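Side-chain contacts in SusD superfamily protein (PDB 3MCX), which is of unknown function but probably helps to capture nutrients such as glycans at the outer membrane, as SusD relatives do, and binds zinc ions: residues G379-I384 with L403-K408; D223-V228 with L361-A366; E255-L260 with S357-N362; D296-L301 with C311-S316. All coordinates share one frame; numbering follows the deposited sequence.

Contact 1 (G379-I384 with L403-K408); sequences GYLNDI and LDRILK. With ZN (zinc ion), chain E.
A single methyl group, Leu381 CD2, carries all the close contact between these two helical turns, reaching Ile406 and the aliphatic start of Arg405. The example belongs to the helix-on-helix packing of the SusD fold, in which helix 374-385 lies beside helix 403-414. The backbones approach most closely at Leu381 and Ile406, whose CA atoms are 7.0 Å apart, a span bridged by Leu381 stretched across the interface. Its CG stands opposite the backbone N (chi1 -177°), which directs the branched end to the other helix. There CD2 lies 4.0 Å from Ile406 CG1, the two side chains meeting at a slant, and 4.3 Å from Arg405 CG.

Arg405 has two roles: its CG lines the apolar seam, while its guanidinium group goes on to a salt bridge with Glu409, one turn later on the same helix. The flanks of helix 374-385 serve other neighbours. Tyr380 packs against helix 218-231 and Ala363, and its ring edge meets Asp383 OD2 in the plane of the ring. On this side, turned from the leucine seam, Asp383 presents its carboxylate to a zinc ion. The binding is one-sided: Asp383 OD1 is 2.0 Å from the zinc, whereas Asp383 OD2 stays 3.2 Å from it.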
loop_
_atom_site.group_PDB
_atom_site.type_symbol
_atom_site.label_atom_id
_atom_site.label_comp_id
_atom_site.label_asym_id
_atom_site.label_seq_id
_atom_site.Cartn_x
_atom_site.Cartn_y
_atom_site.Cartn_z
ATOM N N GLY A 379 13.888 3.360 20.097
ATOM C CA GLY A 379 14.107 1.918 20.234
ATOM C C GLY A 379 13.465 1.152 19.106
ATOM O O GLY A 379 14.037 0.191 18.598
ATOM N N TYR A 380 12.266 1.571 18.697
ATOM C CA TYR A 380 11.579 0.855 17.624
ATOM C C TYR A 380 12.284 1.026 16.283
ATOM O O TYR A 380 12.346 0.088 15.468
ATOM C CB TYR A 380 10.108 1.277 17.511
ATOM C CG TYR A 380 9.274 0.949 18.731
ATOM C CD1 TYR A 380 9.440 -0.255 19.428
ATOM C CD2 TYR A 380 8.299 1.838 19.191
ATOM C CE1 TYR A 380 8.660 -0.550 20.544
ATOM C CE2 TYR A 380 7.516 1.538 20.289
ATOM C CZ TYR A 380 7.691 0.351 20.959
ATOM O OH TYR A 380 6.905 0.053 22.066
ATOM N N LEU A 381 12.803 2.218 16.028
ATOM C CA LEU A 381 13.630 2.421 14.836
ATOM C C LEU A 381 14.845 1.502 14.886
ATOM O O LEU A 381 15.184 0.858 13.900
ATOM C CB LEU A 381 14.091 3.875 14.691
ATOM C CG LEU A 381 14.906 4.115 13.408
ATOM C CD1 LEU A 381 14.132 3.769 12.125
ATOM C CD2 LEU A 381 15.496 5.558 13.397
ATOM N N ASN A 382 15.488 1.432 16.035
ATOM C CA ASN A 382 16.679 0.595 16.203
ATOM C C ASN A 382 16.365 -0.906 16.109
ATOM O O ASN A 382 17.211 -1.681 15.676
ATOM C CB ASN A 382 17.433 0.947 17.478
ATOM C CG ASN A 382 18.231 2.233 17.328
ATOM O OD1 ASN A 382 18.593 2.621 16.199
ATOM N ND2 ASN A 382 18.477 2.924 18.446
ATOM N N ASP A 383 15.133 -1.299 16.448
ATOM C CA ASP A 383 14.690 -2.693 16.238
ATOM C C ASP A 383 14.742 -3.082 14.769
ATOM O O ASP A 383 15.009 -4.219 14.449
ATOM C CB ASP A 383 13.271 -2.904 16.768
ATOM C CG ASP A 383 13.240 -3.153 18.261
ATOM O OD1 ASP A 383 14.092 -3.918 18.748
ATOM O OD2 ASP A 383 12.359 -2.573 18.960
ATOM N N ILE A 384 14.497 -2.143 13.889
ATOM C CA ILE A 384 14.606 -2.397 12.459
ATOM C C ILE A 384 16.066 -2.328 12.056
ATOM O O ILE A 384 16.607 -3.297 11.534
ATOM C CB ILE A 384 13.740 -1.435 11.644
ATOM C CG1 ILE A 384 12.263 -1.528 12.069
ATOM C CG2 ILE A 384 13.929 -1.727 10.154
ATOM C CD1 ILE A 384 11.614 -2.907 11.996
ATOM N N LEU A 403 13.754 12.823 11.866
ATOM C CA LEU A 403 12.762 12.422 10.887
ATOM C C LEU A 403 13.418 11.882 9.616
ATOM O O LEU A 403 13.008 10.865 9.107
ATOM C CB LEU A 403 11.842 13.607 10.576
ATOM C CG LEU A 403 10.728 13.309 9.585
ATOM C CD1 LEU A 403 9.776 12.175 10.054
ATOM C CD2 LEU A 403 9.929 14.620 9.252
ATOM N N ASP A 404 14.436 12.562 9.102
ATOM C CA ASP A 404 15.076 12.110 7.871
ATOM C C ASP A 404 15.629 10.709 8.062
ATOM O O ASP A 404 15.539 9.879 7.164
ATOM C CB ASP A 404 16.207 13.052 7.462
ATOM C CG ASP A 404 16.813 12.670 6.115
ATOM O OD1 ASP A 404 16.063 12.612 5.121
ATOM O OD2 ASP A 404 18.030 12.410 6.084
ATOM N N ARG A 405 16.210 10.437 9.229
ATOM C CA ARG A 405 16.720 9.080 9.453
ATOM C C ARG A 405 15.638 8.006 9.442
ATOM O O ARG A 405 15.835 6.914 8.887
ATOM C CB ARG A 405 17.543 9.013 10.715
ATOM C CG ARG A 405 18.306 7.691 10.861
ATOM C CD ARG A 405 19.349 7.541 9.760
ATOM N NE ARG A 405 20.069 6.274 9.802
ATOM C CZ ARG A 405 19.620 5.119 9.307
ATOM N NH1 ARG A 405 18.380 5.002 8.811
ATOM N NH2 ARG A 405 20.406 4.042 9.420
ATOM N N ILE A 406 14.465 8.308 9.989
ATOM C CA ILE A 406 13.340 7.404 9.935
ATOM C C ILE A 406 12.858 7.203 8.492
ATOM O O ILE A 406 12.604 6.076 8.038
ATOM C CB ILE A 406 12.154 7.913 10.783
ATOM C CG1 ILE A 406 12.539 7.999 12.263
ATOM C CG2 ILE A 406 10.955 6.989 10.600
ATOM C CD1 ILE A 406 11.462 8.745 13.093
ATOM N N LEU A 407 12.725 8.313 7.771
ATOM C CA LEU A 407 12.224 8.256 6.404
ATOM C C LEU A 407 13.176 7.506 5.463
ATOM O O LEU A 407 12.704 6.772 4.591
ATOM C CB LEU A 407 11.891 9.683 5.910
ATOM C CG LEU A 407 10.764 10.371 6.703
ATOM C CD1 LEU A 407 10.421 11.730 6.010
ATOM C CD2 LEU A 407 9.488 9.540 6.825
ATOM N N LYS A 408 14.491 7.702 5.644
ATOM C CA LYS A 408 15.472 6.850 4.959
ATOM C C LYS A 408 15.272 5.372 5.262
ATOM O O LYS A 408 15.278 4.549 4.348
ATOM C CB LYS A 408 16.901 7.233 5.312
ATOM C CG LYS A 408 17.422 8.516 4.655
ATOM C CD LYS A 408 18.911 8.702 4.931
ATOM C CE LYS A 408 19.566 9.821 4.145
ATOM N NZ LYS A 408 21.063 9.851 4.330
HETATM ZN ZN ZN E . 13.963 -4.748 20.600
#

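Contact 2 (D223-V228 with L361-A366); sequences DAATDV and LNAAEA
Ala363 faces Ala225 across a very narrow helix-helix interface, a small-residue packing of helix 218-231 against helix 356-370 in the helical framework of this SusD-family protein. Followed in order, helix 356-370 presents Leu361 first, but to another neighbour: its side chain packs toward Leu381 and helix 403-414, on a different side of the helix from the alanine seam. Asn362 comes next. Its CB points toward helix 218-231 and lies at the margin of the contact, while its buried amide is satisfied at both ends elsewhere, OD1 by Arg410 NH1 and ND2 by Ser209 OG.

Ala363 is the centre. Ala363 CA stands 5.6 Å from Ala225 CA. The two methyl carbons, each aimed at the opposite helix, meet at 3.9 Å between Ala225 CB and Ala363 CB. The Ala225 methyl also lies against the backbone, with Ala225 CB 4.0 Å from Ala363 N, so the methyl packs against the main chain as well as the side chain. A second methyl closes on the same alanine: Thr226 CG2 is 4.4 Å from Ala363 CB. With chi1 at 57°, Thr226 turns OG1 back to bond Tyr222 O in the preceding turn, and CG2 is the branch that faces Ala363.

Beyond the centre, Ala364 turns to Leu381, and Glu365 pairs its carboxylate with Arg426. The turn is completed by Ala366, whose backbone N donates to Asn362 O at 2.9 Å.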
loop_
_atom_site.group_PDB
_atom_site.type_symbol
_atom_site.label_atom_id
_atom_site.label_comp_id
_atom_site.label_asym_id
_atom_site.label_seq_id
_atom_site.Cartn_x
_atom_site.Cartn_y
_atom_site.Cartn_z
ATOM N N ASP A 223 -0.524 4.767 19.672
ATOM C CA ASP A 223 -1.290 3.820 20.480
ATOM C C ASP A 223 -1.636 2.548 19.689
ATOM O O ASP A 223 -1.457 1.434 20.207
ATOM C CB ASP A 223 -2.530 4.493 21.084
ATOM C CG ASP A 223 -2.173 5.534 22.149
ATOM O OD1 ASP A 223 -1.070 5.495 22.695
ATOM O OD2 ASP A 223 -2.999 6.419 22.372
ATOM N N ALA A 224 -2.088 2.700 18.449
ATOM C CA ALA A 224 -2.430 1.535 17.633
ATOM C C ALA A 224 -1.206 0.695 17.337
ATOM O O ALA A 224 -1.247 -0.541 17.449
ATOM C CB ALA A 224 -3.126 1.945 16.337
ATOM N N ALA A 225 -0.109 1.342 16.913
ATOM C CA ALA A 225 1.105 0.607 16.546
ATOM C C ALA A 225 1.662 -0.108 17.766
ATOM O O ALA A 225 2.022 -1.269 17.688
ATOM C CB ALA A 225 2.158 1.550 15.927
ATOM N N THR A 226 1.732 0.567 18.912
ATOM C CA THR A 226 2.304 -0.077 20.110
ATOM C C THR A 226 1.420 -1.174 20.683
ATOM O O THR A 226 1.923 -2.102 21.317
ATOM C CB THR A 226 2.739 0.930 21.207
ATOM O OG1 THR A 226 1.641 1.752 21.597
ATOM C CG2 THR A 226 3.915 1.796 20.736
ATOM N N ASP A 227 0.112 -1.089 20.478
ATOM C CA ASP A 227 -0.752 -2.211 20.828
ATOM C C ASP A 227 -0.261 -3.460 20.091
ATOM O O ASP A 227 -0.012 -4.487 20.738
ATOM C CB ASP A 227 -2.200 -1.891 20.470
ATOM C CG ASP A 227 -3.205 -2.942 20.938
ATOM O OD1 ASP A 227 -2.895 -3.828 21.748
ATOM O OD2 ASP A 227 -4.355 -2.836 20.481
ATOM N N VAL A 228 -0.042 -3.351 18.783
ATOM C CA VAL A 228 0.454 -4.503 18.012
ATOM C C VAL A 228 1.828 -4.968 18.515
ATOM O O VAL A 228 2.057 -6.155 18.746
ATOM C CB VAL A 228 0.510 -4.197 16.512
ATOM C CG1 VAL A 228 1.090 -5.423 15.740
ATOM C CG2 VAL A 228 -0.903 -3.786 16.001
ATOM N N LEU A 361 8.039 1.085 12.327
ATOM C CA LEU A 361 8.415 2.359 11.698
ATOM C C LEU A 361 7.349 3.442 11.926
ATOM O O LEU A 361 7.680 4.592 12.202
ATOM C CB LEU A 361 8.766 2.148 10.213
ATOM C CG LEU A 361 10.071 1.368 10.001
ATOM C CD1 LEU A 361 10.088 0.752 8.597
ATOM C CD2 LEU A 361 11.332 2.245 10.344
ATOM N N ASN A 362 6.088 3.043 11.865
ATOM C CA ASN A 362 4.958 3.939 12.180
ATOM C C ASN A 362 5.054 4.422 13.602
ATOM O O ASN A 362 4.864 5.603 13.876
ATOM C CB ASN A 362 3.607 3.226 11.981
ATOM C CG ASN A 362 3.247 3.006 10.523
ATOM O OD1 ASN A 362 3.919 3.489 9.615
ATOM N ND2 ASN A 362 2.146 2.236 10.285
ATOM N N ALA A 363 5.345 3.516 14.539
ATOM C CA ALA A 363 5.553 3.939 15.929
ATOM C C ALA A 363 6.731 4.911 16.074
ATOM O O ALA A 363 6.645 5.890 16.814
ATOM C CB ALA A 363 5.737 2.698 16.863
ATOM N N ALA A 364 7.848 4.607 15.422
ATOM C CA ALA A 364 9.010 5.465 15.533
ATOM C C ALA A 364 8.702 6.884 15.035
ATOM O O ALA A 364 9.032 7.852 15.727
ATOM C CB ALA A 364 10.187 4.882 14.779
ATOM N N GLU A 365 8.053 6.970 13.885
ATOM C CA GLU A 365 7.718 8.260 13.266
ATOM C C GLU A 365 6.665 9.000 14.128
ATOM O O GLU A 365 6.826 10.177 14.420
ATOM C CB GLU A 365 7.231 8.081 11.837
ATOM C CG GLU A 365 6.972 9.377 11.084
ATOM C CD GLU A 365 6.524 9.164 9.661
ATOM O OE1 GLU A 365 6.642 8.032 9.115
ATOM O OE2 GLU A 365 6.007 10.158 9.078
ATOM N N ALA A 366 5.622 8.294 14.564
ATOM C CA ALA A 366 4.589 8.916 15.380
ATOM C C ALA A 366 5.167 9.428 16.697
ATOM O O ALA A 366 4.796 10.504 17.161
ATOM C CB ALA A 366 3.438 7.950 15.635
#

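Contact 3 (E255-L260 with S357-N362)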
loop_
_atom_site.group_PDB
_atom_site.type_symbol
_atom_site.label_atom_id
_atom_site.label_comp_id
_atom_site.label_asym_id
_atom_site.label_seq_id
_atom_site.Cartn_x
_atom_site.Cartn_y
_atom_site.Cartn_z
ATOM N N GLU A 255 6.423 -11.719 9.921
ATOM C CA GLU A 255 6.053 -10.325 10.048
ATOM C C GLU A 255 4.682 -10.028 9.463
ATOM O O GLU A 255 4.119 -8.970 9.721
ATOM C CB GLU A 255 7.063 -9.412 9.342
ATOM C CG GLU A 255 8.431 -9.292 10.005
ATOM C CD GLU A 255 9.200 -8.028 9.578
ATOM O OE1 GLU A 255 8.606 -7.085 8.968
ATOM O OE2 GLU A 255 10.414 -8.000 9.870
ATOM N N SER A 256 4.158 -10.921 8.620
ATOM C CA SER A 256 2.951 -10.622 7.846
ATOM C C SER A 256 1.719 -10.530 8.728
ATOM O O SER A 256 1.400 -11.508 9.421
ATOM C CB SER A 256 2.728 -11.730 6.818
ATOM O OG SER A 256 1.594 -11.416 6.045
ATOM N N LEU A 257 1.043 -9.382 8.721
ATOM C CA LEU A 257 -0.136 -9.200 9.571
ATOM C C LEU A 257 -1.438 -9.412 8.798
ATOM O O LEU A 257 -2.404 -9.935 9.344
ATOM C CB LEU A 257 -0.098 -7.830 10.223
ATOM C CG LEU A 257 1.022 -7.615 11.240
ATOM C CD1 LEU A 257 1.299 -6.121 11.401
ATOM C CD2 LEU A 257 0.646 -8.192 12.583
ATOM N N PHE A 258 -1.470 -8.983 7.548
ATOM C CA PHE A 258 -2.598 -9.253 6.637
ATOM C C PHE A 258 -1.994 -9.452 5.261
ATOM O O PHE A 258 -1.284 -8.607 4.761
ATOM C CB PHE A 258 -3.597 -8.110 6.673
ATOM C CG PHE A 258 -4.724 -8.186 5.646
ATOM C CD1 PHE A 258 -5.311 -9.393 5.288
ATOM C CD2 PHE A 258 -5.214 -7.027 5.088
ATOM C CE1 PHE A 258 -6.357 -9.422 4.350
ATOM C CE2 PHE A 258 -6.284 -7.071 4.146
ATOM C CZ PHE A 258 -6.810 -8.266 3.777
ATOM N N GLU A 259 -2.296 -10.610 4.672
ATOM C CA GLU A 259 -1.725 -11.005 3.389
ATOM C C GLU A 259 -2.767 -11.827 2.638
ATOM O O GLU A 259 -3.342 -12.758 3.193
ATOM C CB GLU A 259 -0.454 -11.807 3.656
ATOM C CG GLU A 259 0.186 -12.486 2.467
ATOM C CD GLU A 259 1.453 -13.216 2.920
ATOM O OE1 GLU A 259 2.209 -12.635 3.741
ATOM O OE2 GLU A 259 1.695 -14.366 2.521
ATOM N N LEU A 260 -3.000 -11.466 1.377
ATOM C CA LEU A 260 -3.987 -12.152 0.542
ATOM C C LEU A 260 -3.338 -13.345 -0.131
ATOM O O LEU A 260 -2.255 -13.250 -0.689
ATOM C CB LEU A 260 -4.588 -11.199 -0.488
ATOM C CG LEU A 260 -5.320 -10.009 0.119
ATOM C CD1 LEU A 260 -5.511 -8.924 -0.935
ATOM C CD2 LEU A 260 -6.658 -10.466 0.728
ATOM N N SER A 357 7.290 -4.782 10.276
ATOM C CA SER A 357 8.311 -3.721 10.153
ATOM C C SER A 357 7.654 -2.342 9.961
ATOM O O SER A 357 8.146 -1.337 10.517
ATOM C CB SER A 357 9.289 -3.957 8.996
ATOM O OG SER A 357 10.234 -4.970 9.287
ATOM N N GLU A 358 6.558 -2.283 9.193
ATOM C CA GLU A 358 5.896 -0.993 8.970
ATOM C C GLU A 358 5.347 -0.471 10.286
ATOM O O GLU A 358 5.379 0.733 10.540
ATOM C CB GLU A 358 4.772 -1.070 7.933
ATOM C CG GLU A 358 4.066 0.256 7.766
ATOM C CD GLU A 358 2.871 0.220 6.843
ATOM O OE1 GLU A 358 2.787 -0.709 6.031
ATOM O OE2 GLU A 358 2.003 1.107 6.948
ATOM N N VAL A 359 4.828 -1.377 11.096
ATOM C CA VAL A 359 4.214 -1.004 12.372
ATOM C C VAL A 359 5.274 -0.391 13.301
ATOM O O VAL A 359 5.032 0.629 13.935
ATOM C CB VAL A 359 3.492 -2.204 13.044
ATOM C CG1 VAL A 359 2.967 -1.809 14.409
ATOM C CG2 VAL A 359 2.355 -2.727 12.157
ATOM N N TYR A 360 6.451 -1.007 13.385
ATOM C CA TYR A 360 7.552 -0.442 14.172
ATOM C C TYR A 360 7.956 0.943 13.640
ATOM O O TYR A 360 8.203 1.850 14.430
ATOM C CB TYR A 360 8.767 -1.392 14.184
ATOM C CG TYR A 360 8.731 -2.502 15.210
ATOM C CD1 TYR A 360 7.853 -3.581 15.103
ATOM C CD2 TYR A 360 9.577 -2.457 16.304
ATOM C CE1 TYR A 360 7.840 -4.576 16.062
ATOM C CE2 TYR A 360 9.584 -3.450 17.264
ATOM C CZ TYR A 360 8.693 -4.502 17.155
ATOM O OH TYR A 360 8.716 -5.474 18.164
ATOM N N LEU A 361 8.039 1.085 12.327
ATOM C CA LEU A 361 8.415 2.359 11.698
ATOM C C LEU A 361 7.349 3.442 11.926
ATOM O O LEU A 361 7.680 4.592 12.202
ATOM C CB LEU A 361 8.766 2.148 10.213
ATOM C CG LEU A 361 10.071 1.368 10.001
ATOM C CD1 LEU A 361 10.088 0.752 8.597
ATOM C CD2 LEU A 361 11.332 2.245 10.344
ATOM N N ASN A 362 6.088 3.043 11.865
ATOM C CA ASN A 362 4.958 3.939 12.180
ATOM C C ASN A 362 5.054 4.422 13.602
ATOM O O ASN A 362 4.864 5.603 13.876
ATOM C CB ASN A 362 3.607 3.226 11.981
ATOM C CG ASN A 362 3.247 3.006 10.523
ATOM O OD1 ASN A 362 3.919 3.489 9.615
ATOM N ND2 ASN A 362 2.146 2.236 10.285
#
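Glu255 and Ser357 bring their CA atoms within 7.0 Å, but two residues on, at Leu257 and Val359, the separation has widened to 9.7 Å. The fold places the segments side by side: strand 256-260 pairs antiparallel with strand 351-355, which runs directly into helix 356-370, and a classic beta bulge sets both Leu257 and Phe258 opposite Ile354.

The polar half is a carboxylate at the first turn of the helix. With CG anti to its carbonyl carbon (chi1 -71°) and the chain extended beyond, Glu255 carries its carboxylate to the helix start. Glu255 OE1 accepts from Ser357 OG at 2.7 Å, on the syn side and 18° out of the carboxylate plane. It also accepts from Ser357 N at 3.0 Å, this donor approaching from above, 55° out of plane, along a bent bond. Arg355 forms a salt bridge to OE1, and OE2 is taken by Arg388 and by Tyr239 N.

The apolar half is smaller. Leu257 CD1 touches Val359 CG2 at 3.6 Å, the side chains crossing nearly at right angles, with Ala206 of helix 201-214 beside both.

Were Glu255 an alanine, the Ser357 hydroxyl and amide would probably lose their shared acceptor and the two arginines their common counter-charge. Two cationic partners, backbone N-H groups and the start of a helix all probably favour a buried, ionised carboxylate.

Contact 4 (D296-L301 with C311-S316); sequences DFLNLL and CLTKES. With ZN (zinc ion), chain D.
This is a buried apolar contact, in which Thr313 packs against Phe297, Leu298 and Leu301 and so lays helix 295-301 against a short strand in a peripheral part of the SusD fold. Strand 313-314 belongs to a two-stranded antiparallel sheet with 334-335, and the helix that packs on it precedes it by a short loop.

One atom, Thr313 CG2, receives all three helix side chains. Leu301 arrives tip to tip, its CD2 3.9 Å from Thr313 CG2. Leu298 runs antiparallel alongside the threonine, with CD2 4.0 Å from Thr313 CG2. Phe297 offers its edge rather than a face: CE2 is 4.1 Å from Thr313 CG2, which sits near the ring plane. The threonine divides its branches cleanly, for with chi1 at 66° the methyl turns into the group of Phe297, Leu298 and Leu301 while OG1 bonds to His310 O, keeping the polar atom satisfied next to an apolar cluster.

Two residues later, the chain that leaves the strand supplies a metal ligand. Glu315 binds a zinc ion together with Glu319 and His330, using a single oxygen: Glu315 OE2 is 2.0 Å from the zinc, and Glu315 OE1 3.2 Å.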
loop_
_atom_site.group_PDB
_atom_site.type_symbol
_atom_site.label_atom_id
_atom_site.label_comp_id
_atom_site.label_asym_id
_atom_site.label_seq_id
_atom_site.Cartn_x
_atom_site.Cartn_y
_atom_site.Cartn_z
ATOM N N ASP A 296 18.457 6.890 -7.380
ATOM C CA ASP A 296 18.189 7.451 -6.033
ATOM C C ASP A 296 18.138 6.337 -5.006
ATOM O O ASP A 296 18.726 6.465 -3.945
ATOM C CB ASP A 296 16.881 8.259 -5.976
ATOM C CG ASP A 296 16.699 9.220 -7.134
ATOM O OD1 ASP A 296 16.514 8.788 -8.303
ATOM O OD2 ASP A 296 16.718 10.435 -6.859
ATOM N N PHE A 297 17.415 5.253 -5.296
ATOM C CA PHE A 297 17.310 4.160 -4.365
ATOM C C PHE A 297 18.635 3.436 -4.161
ATOM O O PHE A 297 19.037 3.167 -3.035
ATOM C CB PHE A 297 16.260 3.136 -4.825
ATOM C CG PHE A 297 16.092 2.025 -3.826
ATOM C CD1 PHE A 297 15.492 2.287 -2.605
ATOM C CD2 PHE A 297 16.638 0.765 -4.053
ATOM C CE1 PHE A 297 15.383 1.294 -1.634
ATOM C CE2 PHE A 297 16.549 -0.209 -3.102
ATOM C CZ PHE A 297 15.922 0.055 -1.883
ATOM N N LEU A 298 19.317 3.098 -5.248
ATOM C CA LEU A 298 20.593 2.379 -5.112
ATOM C C LEU A 298 21.589 3.219 -4.342
ATOM O O LEU A 298 22.333 2.712 -3.508
ATOM C CB LEU A 298 21.147 1.923 -6.480
ATOM C CG LEU A 298 20.297 0.841 -7.187
ATOM C CD1 LEU A 298 21.028 0.378 -8.465
ATOM C CD2 LEU A 298 19.975 -0.347 -6.262
ATOM N N ASN A 299 21.625 4.517 -4.620
ATOM C CA ASN A 299 22.563 5.389 -3.882
ATOM C C ASN A 299 22.221 5.359 -2.390
ATOM O O ASN A 299 23.119 5.302 -1.536
ATOM C CB ASN A 299 22.511 6.828 -4.408
ATOM C CG ASN A 299 23.297 7.030 -5.706
ATOM O OD1 ASN A 299 24.045 6.161 -6.164
ATOM N ND2 ASN A 299 23.098 8.192 -6.311
ATOM N N LEU A 300 20.937 5.431 -2.049
ATOM C CA LEU A 300 20.512 5.398 -0.636
ATOM C C LEU A 300 20.936 4.091 0.014
ATOM O O LEU A 300 21.505 4.073 1.095
ATOM C CB LEU A 300 19.003 5.553 -0.534
ATOM C CG LEU A 300 18.414 5.390 0.864
ATOM C CD1 LEU A 300 18.883 6.472 1.824
ATOM C CD2 LEU A 300 16.891 5.398 0.792
ATOM N N LEU A 301 20.640 2.970 -0.640
ATOM C CA LEU A 301 20.996 1.658 -0.058
ATOM C C LEU A 301 22.509 1.465 0.062
ATOM O O LEU A 301 22.999 0.876 1.030
ATOM C CB LEU A 301 20.385 0.530 -0.892
ATOM C CG LEU A 301 20.155 -0.798 -0.171
ATOM C CD1 LEU A 301 19.151 -0.690 1.003
ATOM C CD2 LEU A 301 19.638 -1.816 -1.191
ATOM N N CYS A 311 20.426 -7.746 -0.797
ATOM C CA CYS A 311 20.040 -9.048 -1.351
ATOM C C CYS A 311 18.840 -8.977 -2.281
ATOM O O CYS A 311 18.597 -9.895 -3.032
ATOM C CB CYS A 311 19.705 -10.040 -0.215
ATOM S SG CYS A 311 18.134 -9.808 0.688
ATOM N N LEU A 312 18.041 -7.918 -2.165
ATOM C CA LEU A 312 16.815 -7.760 -2.951
ATOM C C LEU A 312 17.003 -6.964 -4.237
ATOM O O LEU A 312 16.038 -6.746 -4.956
ATOM C CB LEU A 312 15.767 -7.032 -2.097
ATOM C CG LEU A 312 15.260 -7.830 -0.902
ATOM C CD1 LEU A 312 14.417 -6.922 -0.016
ATOM C CD2 LEU A 312 14.516 -9.077 -1.309
ATOM N N THR A 313 18.225 -6.517 -4.526
ATOM C CA THR A 313 18.526 -5.756 -5.750
ATOM C C THR A 313 19.366 -6.650 -6.683
ATOM O O THR A 313 20.421 -7.153 -6.299
ATOM C CB THR A 313 19.282 -4.447 -5.425
ATOM O OG1 THR A 313 20.575 -4.749 -4.888
ATOM C CG2 THR A 313 18.494 -3.618 -4.397
ATOM N N LYS A 314 18.896 -6.837 -7.914
ATOM C CA LYS A 314 19.460 -7.781 -8.853
ATOM C C LYS A 314 19.704 -7.098 -10.210
ATOM O O LYS A 314 18.888 -6.305 -10.654
ATOM C CB LYS A 314 18.455 -8.920 -9.058
ATOM C CG LYS A 314 17.996 -9.595 -7.781
ATOM C CD LYS A 314 19.176 -10.252 -7.085
ATOM C CE LYS A 314 18.762 -11.029 -5.844
ATOM N NZ LYS A 314 19.954 -11.459 -5.021
ATOM N N GLU A 315 20.769 -7.490 -10.891
ATOM C CA GLU A 315 21.024 -7.053 -12.225
ATOM C C GLU A 315 20.094 -7.854 -13.173
ATOM O O GLU A 315 19.664 -8.941 -12.837
ATOM C CB GLU A 315 22.460 -7.408 -12.522
ATOM C CG GLU A 315 22.949 -6.828 -13.722
ATOM C CD GLU A 315 24.328 -7.302 -14.212
ATOM O OE1 GLU A 315 25.221 -7.945 -13.522
ATOM O OE2 GLU A 315 24.494 -6.933 -15.390
ATOM N N SER A 316 19.805 -7.300 -14.341
ATOM C CA SER A 316 19.075 -8.016 -15.390
ATOM C C SER A 316 19.670 -9.389 -15.682
ATOM O O SER A 316 20.869 -9.548 -15.901
ATOM C CB SER A 316 19.125 -7.203 -16.684
ATOM O OG SER A 316 18.532 -7.895 -17.775
HETATM ZN ZN ZN D . 26.015 -7.229 -16.576
#

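All four contacts are buried where their segments touch, yet they lie at different distances from the chain's centre: the centre of contact 3 about 11 Å, that of contact 4 about 20 Å. Contacts 2 and 3 share helix 356-370, using successive turns of it. Contact 1 meets contact 2 through Tyr380, whose CE2 is 3.6 Å from Thr226 CG2, and contact 3 through Ile384 against Ser357. Contact 4 stands apart, reaching this group through Lys408 and Leu300. Methyl packing serves contacts 1, 2 and 4, whereas the most central one, contact 3, adds a multiply bonded carboxylate. Zinc ions are bound within the segments of the two more peripheral contacts, 1 and 4.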